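Local coordinates for cellulosomal scaffoldin adaptor protein B (Acetivibrio cellulolyticus, PDB 4U3S) that serves as a scaffoldin adaptor of the cellulosome, this chain being its third type II cohesin module, a kind of module that binds dockerins, at residues A[6-11]-A[23-28]; A[66-71]-A[111-116]. All coordinates share one frame; numbering follows the deposited sequence.

Contact 1. Residues A[6-11]-A[23-28]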
# COMPACT_ATOMS: atom_id res chain seq x y z
N THR A 6 15.72 -10.52 -8.33
CA THR A 6 15.55 -10.92 -9.72
C THR A 6 14.27 -11.72 -9.83
O THR A 6 13.61 -12.01 -8.82
CB THR A 6 16.77 -11.72 -10.21
OG1 THR A 6 16.77 -11.80 -11.64
CG2 THR A 6 16.80 -13.12 -9.60
N MET A 7 13.90 -12.03 -11.06
CA MET A 7 12.89 -13.06 -11.36
C MET A 7 13.50 -14.14 -12.24
O MET A 7 14.24 -13.85 -13.18
CB MET A 7 11.69 -12.46 -12.09
CG MET A 7 10.65 -11.84 -11.22
SD MET A 7 9.23 -11.25 -12.18
CE MET A 7 9.87 -9.71 -12.86
N ASN A 8 13.19 -15.39 -11.92
CA ASN A 8 13.60 -16.55 -12.70
C ASN A 8 12.34 -17.27 -13.14
O ASN A 8 11.45 -17.48 -12.32
CB ASN A 8 14.44 -17.50 -11.84
CG ASN A 8 15.67 -16.83 -11.27
OD1 ASN A 8 15.95 -16.93 -10.06
ND2 ASN A 8 16.38 -16.11 -12.11
N PHE A 9 12.30 -17.65 -14.42
CA PHE A 9 11.21 -18.45 -14.95
C PHE A 9 11.62 -19.92 -14.95
O PHE A 9 12.75 -20.24 -15.29
CB PHE A 9 10.90 -18.06 -16.40
CG PHE A 9 10.61 -16.59 -16.60
CD1 PHE A 9 9.71 -15.93 -15.79
CD2 PHE A 9 11.21 -15.88 -17.64
CE1 PHE A 9 9.42 -14.58 -15.98
CE2 PHE A 9 10.94 -14.54 -17.84
CZ PHE A 9 10.04 -13.88 -17.01
N ASP A 10 10.70 -20.82 -14.61
CA ASP A 10 11.00 -22.26 -14.73
C ASP A 10 11.14 -22.66 -16.20
O ASP A 10 11.84 -23.64 -16.52
CB ASP A 10 9.99 -23.17 -14.01
CG ASP A 10 8.55 -23.03 -14.53
OD1 ASP A 10 8.26 -22.11 -15.32
OD2 ASP A 10 7.71 -23.86 -14.12
N LYS A 11 10.48 -21.91 -17.07
CA LYS A 11 10.53 -22.14 -18.52
C LYS A 11 10.50 -20.80 -19.22
O LYS A 11 9.74 -19.91 -18.83
CB LYS A 11 9.31 -22.95 -18.97
CG LYS A 11 9.06 -24.23 -18.19
CD LYS A 11 7.73 -24.84 -18.57
CE LYS A 11 7.28 -25.89 -17.56
NZ LYS A 11 5.80 -26.11 -17.59
N THR A 23 9.48 -16.84 -10.46
CA THR A 23 9.87 -16.77 -9.06
C THR A 23 10.68 -15.51 -8.79
O THR A 23 11.72 -15.26 -9.43
CB THR A 23 10.70 -17.99 -8.64
OG1 THR A 23 9.90 -19.17 -8.73
CG2 THR A 23 11.16 -17.82 -7.20
N VAL A 24 10.22 -14.74 -7.82
CA VAL A 24 10.99 -13.59 -7.31
C VAL A 24 11.97 -14.11 -6.27
O VAL A 24 11.56 -14.75 -5.30
CB VAL A 24 10.09 -12.52 -6.70
CG1 VAL A 24 10.93 -11.32 -6.30
CG2 VAL A 24 9.01 -12.12 -7.69
N LYS A 25 13.24 -13.76 -6.45
CA LYS A 25 14.35 -14.33 -5.68
C LYS A 25 15.25 -13.19 -5.22
O LYS A 25 15.48 -12.22 -5.97
CB LYS A 25 15.14 -15.30 -6.54
CG LYS A 25 16.21 -16.05 -5.79
CD LYS A 25 17.40 -16.38 -6.69
CE LYS A 25 18.50 -17.08 -5.91
NZ LYS A 25 19.06 -16.26 -4.79
N ILE A 26 15.69 -13.24 -3.97
CA ILE A 26 16.71 -12.30 -3.47
C ILE A 26 18.02 -12.99 -3.14
O ILE A 26 18.09 -14.21 -2.88
CB ILE A 26 16.23 -11.45 -2.26
CG1 ILE A 26 16.01 -12.32 -1.03
CG2 ILE A 26 14.93 -10.71 -2.61
CD1 ILE A 26 15.70 -11.56 0.24
N ASN A 27 19.09 -12.21 -3.18
CA ASN A 27 20.41 -12.71 -2.84
C ASN A 27 21.06 -11.69 -1.96
O ASN A 27 21.18 -10.52 -2.32
CB ASN A 27 21.27 -12.95 -4.07
CG ASN A 27 22.53 -13.72 -3.73
OD1 ASN A 27 22.45 -14.84 -3.26
ND2 ASN A 27 23.67 -13.10 -3.89
N LYS A 28 21.49 -12.15 -0.79
CA LYS A 28 22.27 -11.34 0.16
C LYS A 28 21.66 -9.99 0.53
O LYS A 28 22.37 -8.97 0.54
CB LYS A 28 23.71 -11.16 -0.35
CG LYS A 28 24.48 -12.47 -0.41
CD LYS A 28 25.81 -12.30 -1.12
CE LYS A 28 26.56 -13.62 -1.18
NZ LYS A 28 27.19 -13.96 0.13
O HOH W 1 10.15 -20.28 -11.24
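Thr6 and Lys25 hold one end of a short antiparallel ladder, and Asn8 and Thr23 the other. Each pair exchanges two backbone hydrogen bonds. Thr6 N reaches Lys25 O at 2.9 Å, while Thr23 N gives Asn8 O the straightest of the four, 2.8 Å long and 175° at the hydrogen. Between them Met7 and Val24 form the non-hydrogen-bonded pair, where Met7 CA lies 3.2 Å from Thr23 O in a CA-H...O contact.

The apolar side chains of this middle pair share the buried face. Met7 sets CG beside its backbone N (chi1 -84°), bringing CG to 3.9 Å from Val24 CG2 before the flexible thioether turns away; the compact, branched valine suits a strand flanked on both sides, since Val24 also packs on Val113.

Thr6, Asn8, Thr23 and Lys25 occupy the other face. Thr6 lays its methyl CG2 alongside Lys25 CB at 4.1 Å, while Thr6 OG1 hydrogen-bonds Ile160 O. Asn8 OD1 comes across the lysine chain to 3.7 Å from methylene CD of Lys25, a van der Waals contact; Lys25 NZ curls back to bond Ile26 O, 3.0 Å away and above that carbonyl plane. A water joins Thr23 OG1 to Asn8 O.

Alternation of apolar and polar side chains along a beta hairpin, strands 4-9 and 19-27, is characteristic of a sheet in the cohesin beta-sandwich.

Contact 2. Residues A[66-71]-A[111-116]; sequences GELLVN and GTVAVV
Glu67 and Thr112 grip each other through two reciprocal hydrogen bonds: Glu67 N donates to Thr112 OG1 at 2.9 Å, and Thr112 N donates to Glu67 OE2, also at 2.9 Å, on the anti lone pair of the carboxylate. Here the loop after strand 64-65 lies against strand 111-120 of the cohesin sandwich, beside a classic beta bulge, where Val113 and Ala114 together stand opposite the single residue Val24. The threonine hydroxyl can meet the loop because chi1 (65°) sets it between its own backbone N and carbonyl carbon; glutamate has the length to return to the strand.

Leu68 N adds a bond of 3.1 Å to Thr112 O, almost in line with the carbonyl. A water then links Gly66 N, Leu68 O and Val113 O, tying three backbone groups together.

Gly66 CA comes to 3.3 Å from Thr112 OG1, and Gly111 CA to 3.2 Å from Glu67 OE2, approaches that glycine, with no side chain, allows; Gly111 also has a positive phi (147°) with an extended psi, a conformation that residues with a side chain rarely adopt. On the buried side, Leu68 also packs on Ile26, and its branched end crosses the side chain of Val113, with Leu68 CD1 4.0 Å from Val113 CG1.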
# COMPACT_ATOMS: atom_id res chain seq x y z
N GLY A 66 7.38 -18.15 -1.24
CA GLY A 66 8.70 -18.74 -1.48
C GLY A 66 9.25 -19.39 -0.22
O GLY A 66 8.50 -19.70 0.70
N GLU A 67 10.57 -19.56 -0.16
CA GLU A 67 11.21 -20.16 1.01
C GLU A 67 11.37 -19.17 2.18
O GLU A 67 11.47 -19.59 3.34
CB GLU A 67 12.54 -20.82 0.65
CG GLU A 67 13.65 -19.92 0.22
CD GLU A 67 14.66 -20.68 -0.63
OE1 GLU A 67 15.06 -21.81 -0.24
OE2 GLU A 67 15.03 -20.18 -1.70
N LEU A 68 11.42 -17.88 1.87
CA LEU A 68 11.51 -16.86 2.91
C LEU A 68 10.13 -16.31 3.30
O LEU A 68 9.17 -16.44 2.56
CB LEU A 68 12.42 -15.72 2.45
CG LEU A 68 13.79 -16.11 1.92
CD1 LEU A 68 14.57 -14.82 1.70
CD2 LEU A 68 14.55 -17.10 2.80
N LEU A 69 10.06 -15.68 4.47
CA LEU A 69 8.85 -15.02 5.00
C LEU A 69 7.75 -16.00 5.35
O LEU A 69 6.57 -15.63 5.32
CB LEU A 69 8.34 -13.92 4.06
CG LEU A 69 9.37 -12.90 3.60
CD1 LEU A 69 8.82 -11.93 2.56
CD2 LEU A 69 9.98 -12.10 4.76
N VAL A 70 8.12 -17.22 5.72
CA VAL A 70 7.11 -18.23 6.08
C VAL A 70 7.19 -18.68 7.54
O VAL A 70 6.46 -19.57 7.97
CB VAL A 70 7.13 -19.42 5.10
CG1 VAL A 70 6.68 -18.93 3.72
CG2 VAL A 70 8.49 -20.09 5.06
N ASN A 71 8.05 -18.04 8.33
CA ASN A 71 8.12 -18.35 9.77
C ASN A 71 6.96 -17.72 10.52
O ASN A 71 6.90 -16.48 10.72
CB ASN A 71 9.46 -17.88 10.33
CG ASN A 71 9.75 -18.44 11.70
OD1 ASN A 71 8.85 -18.55 12.54
ND2 ASN A 71 11.01 -18.76 11.95
N GLY A 111 17.08 -16.23 -0.93
CA GLY A 111 16.09 -17.24 -1.29
C GLY A 111 14.92 -16.68 -2.05
O GLY A 111 14.83 -15.48 -2.33
N THR A 112 14.01 -17.57 -2.40
CA THR A 112 12.80 -17.16 -3.12
C THR A 112 11.81 -16.51 -2.18
O THR A 112 11.71 -16.88 -1.01
CB THR A 112 12.15 -18.35 -3.81
OG1 THR A 112 11.69 -19.28 -2.83
CG2 THR A 112 13.13 -19.06 -4.75
N VAL A 113 11.07 -15.53 -2.69
CA VAL A 113 10.13 -14.77 -1.86
C VAL A 113 8.70 -14.78 -2.36
O VAL A 113 7.76 -14.52 -1.59
CB VAL A 113 10.57 -13.33 -1.63
CG1 VAL A 113 11.92 -13.30 -0.94
CG2 VAL A 113 10.53 -12.48 -2.90
N ALA A 114 8.53 -15.07 -3.64
CA ALA A 114 7.21 -15.12 -4.22
C ALA A 114 7.24 -15.89 -5.52
O ALA A 114 8.27 -15.93 -6.22
CB ALA A 114 6.70 -13.73 -4.48
N VAL A 115 6.10 -16.47 -5.85
CA VAL A 115 5.91 -17.11 -7.15
C VAL A 115 4.58 -16.63 -7.74
O VAL A 115 3.56 -16.55 -7.04
CB VAL A 115 5.95 -18.66 -7.09
CG1 VAL A 115 6.12 -19.24 -8.49
CG2 VAL A 115 7.10 -19.15 -6.22
N VAL A 116 4.62 -16.28 -9.02
CA VAL A 116 3.42 -15.94 -9.77
C VAL A 116 3.41 -16.78 -11.04
O VAL A 116 4.44 -17.20 -11.54
CB VAL A 116 3.28 -14.41 -10.06
CG1 VAL A 116 3.37 -13.63 -8.75
CG2 VAL A 116 4.33 -13.89 -10.99
O HOH W 2 7.41 -16.00 0.63

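Overall arrangement
Contact 1 closes before contact 2 opens along the chain, yet their centres are only about 10 Å apart, because strands 19-27 and 111-120 are antiparallel neighbours in one mixed sheet. Segment 23-28 therefore lies between 6-11 and 111-116, with the loop 66-71 beyond. Val24 joins the two contacts through probable hydrogen bonds, its O to Val113 N and its N to Ala114 O, while the methyls of Thr23 and Thr112 pack together. A hairpin close in sequence is thus continued by a strand far along the chain, and strand 32-40 of the second sheet, through Tyr35, packs on Val113, Ala114 and Leu69, so the two sheets of the cohesin sandwich meet here.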